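Local coordinates for putative cell invasion protein with MAC/Perforin domain (Bacteroides thetaiotaomicron VPI-5482, PDB 3KK7) that is of uncertain function but, as a gut-symbiont member of the membrane-attack complex/perforin family, may act on membranes, perhaps by forming pores, at residues I380-R385 and K407-N412. Residues are numbered along the deposited sequence; the frame is centred on the assembly and turned at random.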
ATOM      1  N   ILE A 380      -8.777 -18.721  24.301  1.00 34.69           N
ATOM      2  CA  ILE A 380      -8.807 -17.635  25.255  1.00 34.71           C
ATOM      3  C   ILE A 380     -10.236 -17.165  25.437  1.00 34.85           C
ATOM      4  O   ILE A 380     -11.164 -17.847  25.041  1.00 34.52           O
ATOM      5  CB  ILE A 380      -7.867 -16.490  24.806  1.00 34.91           C
ATOM      6  CG1 ILE A 380      -8.268 -15.957  23.422  1.00 35.11           C
ATOM      7  CG2 ILE A 380      -6.422 -16.982  24.792  1.00 35.09           C
ATOM      8  CD1 ILE A 380      -7.748 -14.558  23.112  1.00 34.46           C
ATOM      9  N   LYS A 381     -10.403 -16.002  26.049  1.00 35.49           N
ATOM     10  CA  LYS A 381     -11.705 -15.485  26.401  1.00 35.88           C
ATOM     11  C   LYS A 381     -12.097 -14.341  25.478  1.00 36.49           C
ATOM     12  O   LYS A 381     -11.277 -13.476  25.194  1.00 36.97           O
ATOM     13  CB  LYS A 381     -11.696 -15.023  27.857  1.00 35.62           C
ATOM     14  CG  LYS A 381     -11.618 -16.172  28.834  1.00 35.56           C
ATOM     15  CD  LYS A 381     -11.590 -15.705  30.294  1.00 35.85           C
ATOM     16  CE  LYS A 381     -11.674 -16.896  31.239  1.00 35.61           C
ATOM     17  NZ  LYS A 381     -11.003 -16.672  32.541  1.00 35.86           N
HETATM   18  N   MSE A 382     -13.351 -14.361  25.011  1.00 37.10           N
HETATM   19  CA  MSE A 382     -13.918 -13.309  24.158  1.00 37.54           C
HETATM   20  C   MSE A 382     -15.046 -12.615  24.902  1.00 37.59           C
HETATM   21  O   MSE A 382     -15.952 -13.262  25.425  1.00 36.93           O
HETATM   22  CB  MSE A 382     -14.454 -13.899  22.854  1.00 37.87           C
HETATM   23  CG  MSE A 382     -14.947 -12.889  21.832  1.00 38.66           C
HETATM   24 SE   MSE A 382     -15.919 -13.845  20.428  0.75 43.59          SE
HETATM   25  CE  MSE A 382     -17.412 -12.597  20.089  1.00 43.08           C
ATOM     26  N   TYR A 383     -14.959 -11.290  24.960  1.00 37.94           N
ATOM     27  CA  TYR A 383     -15.930 -10.479  25.667  1.00 38.14           C
ATOM     28  C   TYR A 383     -17.270 -10.578  24.968  1.00 37.81           C
ATOM     29  O   TYR A 383     -17.329 -10.532  23.741  1.00 38.46           O
ATOM     30  CB  TYR A 383     -15.462  -9.024  25.699  1.00 38.42           C
ATOM     31  CG  TYR A 383     -16.411  -8.113  26.431  1.00 39.75           C
ATOM     32  CD1 TYR A 383     -16.557  -8.202  27.810  1.00 39.70           C
ATOM     33  CD2 TYR A 383     -17.180  -7.175  25.747  1.00 41.48           C
ATOM     34  CE1 TYR A 383     -17.435  -7.376  28.498  1.00 39.78           C
ATOM     35  CE2 TYR A 383     -18.059  -6.341  26.434  1.00 41.93           C
ATOM     36  CZ  TYR A 383     -18.175  -6.449  27.811  1.00 41.18           C
ATOM     37  OH  TYR A 383     -19.031  -5.627  28.502  1.00 41.85           O
ATOM     38  N   ILE A 384     -18.335 -10.739  25.745  1.00 37.49           N
ATOM     39  CA  ILE A 384     -19.685 -10.854  25.187  1.00 37.41           C
ATOM     40  C   ILE A 384     -20.531  -9.687  25.673  1.00 37.58           C
ATOM     41  O   ILE A 384     -20.989  -8.888  24.859  1.00 38.01           O
ATOM     42  CB  ILE A 384     -20.390 -12.203  25.535  1.00 37.25           C
ATOM     43  CG1 ILE A 384     -19.597 -13.391  24.990  1.00 36.78           C
ATOM     44  CG2 ILE A 384     -21.810 -12.229  24.946  1.00 36.23           C
ATOM     45  CD1 ILE A 384     -19.496 -13.432  23.455  1.00 35.48           C
ATOM     46  N   ARG A 385     -20.734  -9.581  26.986  1.00 37.47           N
ATOM     47  CA  ARG A 385     -21.518  -8.477  27.543  1.00 37.43           C
ATOM     48  C   ARG A 385     -21.276  -8.291  29.031  1.00 37.11           C
ATOM     49  O   ARG A 385     -20.593  -9.110  29.662  1.00 37.13           O
ATOM     50  CB  ARG A 385     -23.010  -8.718  27.308  1.00 37.69           C
ATOM     51  CG  ARG A 385     -23.534 -10.044  27.875  1.00 38.57           C
ATOM     52  CD  ARG A 385     -25.047 -10.020  28.022  1.00 39.68           C
ATOM     53  NE  ARG A 385     -25.532 -11.192  28.754  1.00 40.92           N
ATOM     54  CZ  ARG A 385     -25.752 -12.388  28.213  1.00 41.72           C
ATOM     55  NH1 ARG A 385     -25.533 -12.612  26.911  1.00 41.43           N
ATOM     56  NH2 ARG A 385     -26.197 -13.377  28.985  1.00 42.13           N
ATOM     57  N   LYS A 407      -5.551 -12.499  13.899  1.00 29.97           N
ATOM     58  CA  LYS A 407      -6.254 -13.354  14.838  1.00 30.24           C
ATOM     59  C   LYS A 407      -7.637 -13.686  14.292  1.00 30.19           C
ATOM     60  O   LYS A 407      -8.504 -12.821  14.200  1.00 29.88           O
ATOM     61  CB  LYS A 407      -6.348 -12.689  16.226  1.00 30.43           C
ATOM     62  CG  LYS A 407      -5.034 -12.085  16.696  1.00 31.11           C
ATOM     63  CD  LYS A 407      -4.814 -12.137  18.199  1.00 33.18           C
ATOM     64  CE  LYS A 407      -3.392 -11.690  18.565  1.00 34.61           C
ATOM     65  NZ  LYS A 407      -2.675 -12.658  19.452  1.00 37.16           N
ATOM     66  N   LEU A 408      -7.827 -14.949  13.915  1.00 30.43           N
ATOM     67  CA  LEU A 408      -9.104 -15.422  13.399  1.00 30.70           C
ATOM     68  C   LEU A 408      -9.852 -16.131  14.532  1.00 31.10           C
ATOM     69  O   LEU A 408      -9.661 -17.325  14.791  1.00 30.96           O
ATOM     70  CB  LEU A 408      -8.897 -16.329  12.170  1.00 30.98           C
ATOM     71  CG  LEU A 408      -7.918 -15.802  11.097  1.00 31.59           C
ATOM     72  CD1 LEU A 408      -7.786 -16.768   9.908  1.00 32.19           C
ATOM     73  CD2 LEU A 408      -8.365 -14.436  10.626  1.00 30.73           C
ATOM     74  N   ILE A 409     -10.692 -15.357  15.213  1.00 31.74           N
ATOM     75  CA  ILE A 409     -11.529 -15.834  16.309  1.00 32.23           C
ATOM     76  C   ILE A 409     -12.620 -16.726  15.737  1.00 32.53           C
ATOM     77  O   ILE A 409     -13.383 -16.276  14.901  1.00 31.87           O
ATOM     78  CB  ILE A 409     -12.240 -14.648  17.028  1.00 32.20           C
ATOM     79  CG1 ILE A 409     -11.261 -13.552  17.444  1.00 32.80           C
ATOM     80  CG2 ILE A 409     -12.963 -15.119  18.265  1.00 32.23           C
ATOM     81  CD1 ILE A 409     -11.956 -12.258  17.857  1.00 32.71           C
ATOM     82  N   PHE A 410     -12.680 -17.982  16.185  1.00 33.83           N
ATOM     83  CA  PHE A 410     -13.763 -18.926  15.814  1.00 35.03           C
ATOM     84  C   PHE A 410     -14.893 -18.778  16.839  1.00 36.72           C
ATOM     85  O   PHE A 410     -14.960 -19.498  17.839  1.00 36.34           O
ATOM     86  CB  PHE A 410     -13.273 -20.365  15.853  1.00 34.70           C
ATOM     87  CG  PHE A 410     -12.197 -20.699  14.852  1.00 34.64           C
ATOM     88  CD1 PHE A 410     -11.629 -19.759  14.025  1.00 35.16           C
ATOM     89  CD2 PHE A 410     -11.719 -21.990  14.779  1.00 35.04           C
ATOM     90  CE1 PHE A 410     -10.625 -20.124  13.120  1.00 35.44           C
ATOM     91  CE2 PHE A 410     -10.722 -22.350  13.879  1.00 33.92           C
ATOM     92  CZ  PHE A 410     -10.180 -21.418  13.055  1.00 34.51           C
ATOM     93  N   SER A 411     -15.783 -17.835  16.583  1.00 38.93           N
ATOM     94  CA  SER A 411     -16.813 -17.465  17.549  1.00 40.81           C
ATOM     95  C   SER A 411     -18.018 -18.362  17.500  1.00 42.24           C
ATOM     96  O   SER A 411     -18.262 -19.028  16.492  1.00 42.55           O
ATOM     97  CB  SER A 411     -17.251 -16.024  17.312  1.00 41.05           C
ATOM     98  OG  SER A 411     -16.983 -15.652  15.968  1.00 42.65           O
ATOM     99  N   ASN A 412     -18.762 -18.364  18.615  1.00 44.16           N
ATOM    100  CA  ASN A 412     -20.042 -19.074  18.756  1.00 45.63           C
ATOM    101  C   ASN A 412     -21.132 -18.008  18.865  1.00 46.40           C
ATOM    102  O   ASN A 412     -21.348 -17.443  19.942  1.00 46.61           O
ATOM    103  CB  ASN A 412     -20.051 -19.990  20.004  1.00 45.98           C
ATOM    104  CG  ASN A 412     -18.838 -20.971  20.052  1.00 47.76           C
ATOM    105  OD1 ASN A 412     -17.827 -20.783  19.346  1.00 48.04           O
ATOM    106  ND2 ASN A 412     -18.942 -22.017  20.904  1.00 48.42           N
TER
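Selenomethionine Met382 meets Ile409 and Ser411 in a small, buried apolar contact between two strands that do not pair with each other in the mixed sheet of the D2 region. Strand 392-401 lies between them and runs antiparallel to both, so the contact illustrates how two strands that share a neighbour can still touch through a long side chain. Backbone hydrogen bonds tie Met382 to Asp395 on that middle strand, whereas none links segment 380-385 to 407-412; the closest CA atoms, those of Met382 and Ser411, remain 8.3 Å apart, consistent with curvature of the sheet. Met382 spans the gap because its first two torsions are extended: CG stands anti to the backbone N (chi1 -174°) and chi2 carries SE across to the second strand, while the bend at chi3 turns only the terminal CE. Ile409 CG2, itself anti to its own backbone N, receives SE, and the two side chains cross at about a right angle. Gln470 of strand 468-472 touches Met382 and Ser411, while the Ser411 hydroxyl is hydrogen-bonded to Asn472 OD1. It is the serine methylene, not this hydroxyl, that meets the selenium. SE touches both partners at almost equal range, 3.9 Å from Ile409 CG2 and 4.0 Å from Ser411 CB.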